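Local structure of DNA mismatch repair protein MutS (Thermus aquaticus, 1EWQ) at residues G3-E8 / Q18-L23; V370-L375 / R518-I523. The protein recognises mismatched bases in DNA, binding the faulty duplex to start mismatch repair, and has a weak ATPase activity. One frame throughout, in Å; residues are numbered along the deposited sequence.

Interaction 1 of 2, residues G3-E8 / Q18-L23; sequences GMLKGE and QQYVEL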
loop_
_atom_site.group_PDB
_atom_site.type_symbol
_atom_site.label_atom_id
_atom_site.label_comp_id
_atom_site.label_asym_id
_atom_site.label_seq_id
_atom_site.Cartn_x
_atom_site.Cartn_y
_atom_site.Cartn_z
ATOM N N GLY C 3 26.484 -10.508 21.046
ATOM C CA GLY C 3 27.327 -9.525 21.695
ATOM C C GLY C 3 28.425 -9.174 20.719
ATOM O O GLY C 3 29.490 -8.682 21.095
HETATM N N MSE C 4 28.149 -9.444 19.447
HETATM C CA MSE C 4 29.092 -9.174 18.377
HETATM C C MSE C 4 28.425 -8.434 17.224
HETATM O O MSE C 4 27.327 -8.783 16.788
HETATM C CB MSE C 4 29.703 -10.486 17.888
HETATM C CG MSE C 4 28.684 -11.540 17.495
HETATM SE SE MSE C 4 29.507 -13.287 17.330
HETATM C CE MSE C 4 30.339 -13.059 15.599
ATOM N N LEU C 5 29.112 -7.404 16.740
ATOM C CA LEU C 5 28.624 -6.568 15.655
ATOM C C LEU C 5 29.133 -7.047 14.301
ATOM O O LEU C 5 30.284 -7.454 14.175
ATOM C CB LEU C 5 29.074 -5.124 15.890
ATOM C CG LEU C 5 28.638 -4.046 14.900
ATOM C CD1 LEU C 5 27.127 -3.886 14.953
ATOM C CD2 LEU C 5 29.327 -2.733 15.252
ATOM N N LYS C 6 28.265 -6.996 13.293
ATOM C CA LYS C 6 28.639 -7.406 11.945
ATOM C C LYS C 6 29.614 -6.395 11.366
ATOM O O LYS C 6 29.519 -5.201 11.643
ATOM C CB LYS C 6 27.409 -7.487 11.040
ATOM C CG LYS C 6 27.752 -7.713 9.573
ATOM C CD LYS C 6 26.514 -7.693 8.701
ATOM C CE LYS C 6 26.871 -7.848 7.233
ATOM N NZ LYS C 6 25.660 -7.834 6.369
ATOM N N GLY C 7 30.546 -6.878 10.557
ATOM C CA GLY C 7 31.525 -5.993 9.956
ATOM C C GLY C 7 32.831 -6.714 9.707
ATOM O O GLY C 7 33.212 -7.600 10.469
ATOM N N GLU C 8 33.523 -6.334 8.641
ATOM C CA GLU C 8 34.787 -6.966 8.300
ATOM C C GLU C 8 35.960 -6.342 9.040
ATOM O O GLU C 8 35.937 -5.160 9.384
ATOM C CB GLU C 8 35.006 -6.889 6.794
ATOM C CG GLU C 8 33.942 -7.630 6.006
ATOM C CD GLU C 8 34.142 -7.520 4.513
ATOM O OE1 GLU C 8 35.234 -7.900 4.036
ATOM O OE2 GLU C 8 33.211 -7.052 3.819
ATOM N N GLN C 18 30.826 -0.990 21.861
ATOM C CA GLN C 18 30.567 -1.903 22.965
ATOM C C GLN C 18 29.330 -1.409 23.685
ATOM O O GLN C 18 28.363 -2.145 23.855
ATOM C CB GLN C 18 31.747 -1.933 23.936
ATOM C CG GLN C 18 32.692 -3.096 23.710
ATOM C CD GLN C 18 32.020 -4.437 23.927
ATOM O OE1 GLN C 18 31.456 -4.696 24.990
ATOM N NE2 GLN C 18 32.079 -5.300 22.917
ATOM N N GLN C 19 29.376 -0.148 24.104
ATOM C CA GLN C 19 28.265 0.486 24.794
ATOM C C GLN C 19 27.007 0.248 23.962
ATOM O O GLN C 19 25.925 0.019 24.505
ATOM C CB GLN C 19 28.546 1.986 24.930
ATOM C CG GLN C 19 27.461 2.786 25.617
ATOM C CD GLN C 19 27.812 4.254 25.732
ATOM O OE1 GLN C 19 28.076 4.918 24.731
ATOM N NE2 GLN C 19 27.818 4.769 26.958
ATOM N N TYR C 20 27.170 0.287 22.642
ATOM C CA TYR C 20 26.078 0.082 21.689
ATOM C C TYR C 20 25.548 -1.354 21.678
ATOM O O TYR C 20 24.355 -1.595 21.884
ATOM C CB TYR C 20 26.556 0.454 20.280
ATOM C CG TYR C 20 25.691 -0.081 19.157
ATOM C CD1 TYR C 20 24.415 0.431 18.924
ATOM C CD2 TYR C 20 26.147 -1.109 18.336
ATOM C CE1 TYR C 20 23.613 -0.069 17.897
ATOM C CE2 TYR C 20 25.354 -1.615 17.307
ATOM C CZ TYR C 20 24.090 -1.091 17.094
ATOM O OH TYR C 20 23.309 -1.589 16.079
ATOM N N VAL C 21 26.449 -2.296 21.417
ATOM C CA VAL C 21 26.115 -3.712 21.352
ATOM C C VAL C 21 25.514 -4.242 22.651
ATOM O O VAL C 21 24.654 -5.120 22.627
ATOM C CB VAL C 21 27.370 -4.544 20.974
ATOM C CG1 VAL C 21 27.117 -6.030 21.195
ATOM C CG2 VAL C 21 27.735 -4.291 19.514
ATOM N N GLU C 22 25.962 -3.700 23.778
ATOM C CA GLU C 22 25.471 -4.119 25.089
ATOM C C GLU C 22 23.978 -3.833 25.223
ATOM O O GLU C 22 23.202 -4.705 25.616
ATOM C CB GLU C 22 26.219 -3.378 26.197
ATOM C CG GLU C 22 26.300 -4.137 27.503
ATOM C CD GLU C 22 27.321 -5.260 27.452
ATOM O OE1 GLU C 22 28.523 -4.956 27.259
ATOM O OE2 GLU C 22 26.925 -6.440 27.600
ATOM N N LEU C 23 23.586 -2.603 24.899
ATOM C CA LEU C 23 22.188 -2.193 24.975
ATOM C C LEU C 23 21.350 -2.951 23.951
ATOM O O LEU C 23 20.278 -3.467 24.271
ATOM C CB LEU C 23 22.059 -0.687 24.718
ATOM C CG LEU C 23 22.742 0.259 25.708
ATOM C CD1 LEU C 23 22.687 1.684 25.184
ATOM C CD2 LEU C 23 22.063 0.158 27.062
#
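V21 meets the chain at G3 and L5 with both of its methyl groups, one for each residue. Its CG1 is anti to the backbone N (chi1 168°) and presses on main-chain atoms of G3, coming within 3.4 Å of G3 C. Its CG2 lies 4.0 Å from L5 CB. This is the tight part of the contact, and the backbones are close here: the nearest pair of alpha carbons, G3 CA and V21 CA, is 5.9 Å apart. L5 carries the contact on to Y20. With CG anti to the backbone N (chi1 -178°), L5 reaches the aromatic ring by its CD1, which arrives at the edge, in the ring plane, 3.7 Å from Y20 CE2; the two side chains cross at about a right angle. L13 also touches both L5 and V21. Y20 is fixed from its far end, where OH is hydrogen-bonded to F43 N and the ring meets F43 edge-to-face. The loose side is at M4, an exposed selenomethionine that points away, its CB still 6.1 Å from V21 CG1. The contact lays the N-terminal arm on helix 15-26 of the mismatch-binding domain, MutS domain I, about 5 Å from the bound DNA at the nearest atoms. No hydrogen bond joins the two segments, and only 188 Å² is buried, which implies that they are held by shape and apolar contact, with polar fastening of the arm, such as the salt bridge from K6 NZ to E48, made to other parts of the domain.

Interaction 2 of 2, residues V370-L375 / R518-I523; sequences VGLPDL and REAARI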
loop_
_atom_site.group_PDB
_atom_site.type_symbol
_atom_site.label_atom_id
_atom_site.label_comp_id
_atom_site.label_asym_id
_atom_site.label_seq_id
_atom_site.Cartn_x
_atom_site.Cartn_y
_atom_site.Cartn_z
ATOM N N VAL C 370 -21.993 24.122 34.114
ATOM C CA VAL C 370 -21.416 23.021 33.364
ATOM C C VAL C 370 -20.395 22.389 34.298
ATOM O O VAL C 370 -20.081 21.204 34.191
ATOM C CB VAL C 370 -20.702 23.517 32.111
ATOM C CG1 VAL C 370 -20.524 22.372 31.140
ATOM C CG2 VAL C 370 -21.490 24.641 31.483
ATOM N N GLY C 371 -19.891 23.200 35.226
ATOM C CA GLY C 371 -18.914 22.721 36.186
ATOM C C GLY C 371 -17.488 22.878 35.701
ATOM O O GLY C 371 -16.556 22.361 36.312
ATOM N N LEU C 372 -17.313 23.590 34.593
ATOM C CA LEU C 372 -15.984 23.812 34.045
ATOM C C LEU C 372 -15.095 24.459 35.089
ATOM O O LEU C 372 -15.465 25.457 35.707
ATOM C CB LEU C 372 -16.052 24.700 32.804
ATOM C CG LEU C 372 -16.396 24.003 31.488
ATOM C CD1 LEU C 372 -16.560 25.046 30.386
ATOM C CD2 LEU C 372 -15.297 23.012 31.120
ATOM N N PRO C 373 -13.909 23.882 35.313
ATOM C CA PRO C 373 -12.924 24.373 36.283
ATOM C C PRO C 373 -12.408 25.766 35.943
ATOM O O PRO C 373 -12.288 26.119 34.771
ATOM C CB PRO C 373 -11.804 23.339 36.191
ATOM C CG PRO C 373 -12.524 22.090 35.767
ATOM C CD PRO C 373 -13.481 22.600 34.728
ATOM N N ASP C 374 -12.121 26.559 36.970
ATOM C CA ASP C 374 -11.563 27.889 36.753
ATOM C C ASP C 374 -10.056 27.705 36.846
ATOM O O ASP C 374 -9.529 27.346 37.899
ATOM C CB ASP C 374 -12.016 28.886 37.823
ATOM C CG ASP C 374 -11.406 30.277 37.622
ATOM O OD1 ASP C 374 -11.665 31.171 38.458
ATOM O OD2 ASP C 374 -10.668 30.486 36.631
ATOM N N LEU C 375 -9.372 27.936 35.736
ATOM C CA LEU C 375 -7.930 27.780 35.682
ATOM C C LEU C 375 -7.255 29.082 35.273
ATOM O O LEU C 375 -6.122 29.079 34.792
ATOM C CB LEU C 375 -7.579 26.671 34.690
ATOM C CG LEU C 375 -7.979 25.265 35.142
ATOM C CD1 LEU C 375 -7.913 24.287 33.987
ATOM C CD2 LEU C 375 -7.063 24.841 36.266
ATOM N N ARG C 518 -7.916 17.306 33.079
ATOM C CA ARG C 518 -8.673 16.128 32.664
ATOM C C ARG C 518 -10.176 16.395 32.785
ATOM O O ARG C 518 -10.946 16.137 31.864
ATOM C CB ARG C 518 -8.308 14.923 33.530
ATOM C CG ARG C 518 -6.900 14.391 33.310
ATOM C CD ARG C 518 -6.622 13.139 34.164
ATOM N NE ARG C 518 -5.334 12.550 33.822
ATOM C CZ ARG C 518 -5.120 11.816 32.735
ATOM N NH1 ARG C 518 -6.116 11.563 31.882
ATOM N NH2 ARG C 518 -3.902 11.348 32.485
ATOM N N GLU C 519 -10.568 16.912 33.941
ATOM C CA GLU C 519 -11.953 17.243 34.255
ATOM C C GLU C 519 -12.553 18.201 33.224
ATOM O O GLU C 519 -13.661 17.980 32.735
ATOM C CB GLU C 519 -11.994 17.846 35.665
ATOM C CG GLU C 519 -13.237 18.615 36.033
ATOM C CD GLU C 519 -13.269 18.966 37.517
ATOM O OE1 GLU C 519 -12.200 19.323 38.085
ATOM O OE2 GLU C 519 -14.368 18.889 38.117
ATOM N N ALA C 520 -11.817 19.261 32.892
ATOM C CA ALA C 520 -12.287 20.222 31.900
ATOM C C ALA C 520 -12.396 19.496 30.557
ATOM O O ALA C 520 -13.283 19.771 29.748
ATOM C CB ALA C 520 -11.308 21.378 31.789
ATOM N N ALA C 521 -11.483 18.560 30.330
ATOM C CA ALA C 521 -11.477 17.792 29.096
ATOM C C ALA C 521 -12.687 16.867 28.977
ATOM O O ALA C 521 -13.243 16.723 27.884
ATOM C CB ALA C 521 -10.180 16.981 28.986
ATOM N N ARG C 522 -13.100 16.241 30.080
ATOM C CA ARG C 522 -14.259 15.334 30.042
ATOM C C ARG C 522 -15.544 16.091 29.731
ATOM O O ARG C 522 -16.330 15.681 28.876
ATOM C CB ARG C 522 -14.454 14.597 31.376
ATOM C CG ARG C 522 -13.219 13.930 31.901
ATOM C CD ARG C 522 -13.523 13.003 33.084
ATOM N NE ARG C 522 -12.276 12.563 33.716
ATOM C CZ ARG C 522 -11.750 13.124 34.799
ATOM N NH1 ARG C 522 -12.363 14.142 35.383
ATOM N NH2 ARG C 522 -10.603 12.677 35.288
ATOM N N ILE C 523 -15.750 17.193 30.444
ATOM C CA ILE C 523 -16.933 18.025 30.271
ATOM C C ILE C 523 -17.048 18.522 28.838
ATOM O O ILE C 523 -18.073 18.340 28.182
ATOM C CB ILE C 523 -16.887 19.234 31.231
ATOM C CG1 ILE C 523 -17.020 18.742 32.674
ATOM C CG2 ILE C 523 -17.988 20.221 30.886
ATOM C CD1 ILE C 523 -16.821 19.819 33.737
HETATM O O HOH W 1 -16.608 19.813 37.786
#
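In the helical MutS domain III, the loop joining helices 346-366 and 376-385 lies against helix 514-540, and residues one turn apart on that helix, E519 and I523, point toward it. I523 contributes the largest share of the helix side, 79 Å². Its CG2, anti to the backbone N, meets V370 CG1 at 3.3 Å, closer than usual for two carbons, and L372 CD2 at 3.9 Å. The other branch of I523 leaves beside the backbone N (chi1 -67°) and sets CD1 against the carbonyl oxygens of V370 and G371, 3.6 Å from each. CG2 thus takes side chains of the loop and CD1 its backbone. P373 fills the next place along the helix: its CG rests 3.6 Å from E519 CG and its CD 3.9 Å from A520 CB. L372 CA and A520 CA are 5.6 Å apart, consistent with the small A520 side chain leaving room for the loop. An alanine in place of P373 would lack CG and CD and is likely to open a gap over A520, leaving the aliphatic part of E519 without its apolar neighbour. L372 also touches L359 of helix 346-366 and L524 of helix 514-540. The polar margin is different: E519, its chain extended beyond CG, holds its carboxylate beside the proline ring, and a water donates to G371 O at 2.9 Å. No direct hydrogen bond crosses the contact, which buries 298 Å² in all, both sides summed. The chemistry implies an apolar seat of branched side chains and a proline, with a polar margin at G371 O and the E519 carboxylate, where any second link of the water, to E519 OE2, is doubtful because it is too short.

Each contact sets an irregular segment on a helix without a direct hydrogen bond, and each is only partly buried. They share no element: interaction 1 joins the N-terminal arm to the helix that follows it, 10 residues on, whereas interaction 2 brings together segments 143 residues apart in sequence, with a four-stranded sheet among what lies between. Their centres lie 51 Å apart and their nearest atoms about 29 Å, so neither touches the other. Interaction 1 is smaller, lies farther from the middle of the chain, near the DNA, and uses an aromatic edge; interaction 2, about 32 Å from the DNA, is wholly aliphatic in its apolar part and has a polar margin where a water donates to a backbone carbonyl.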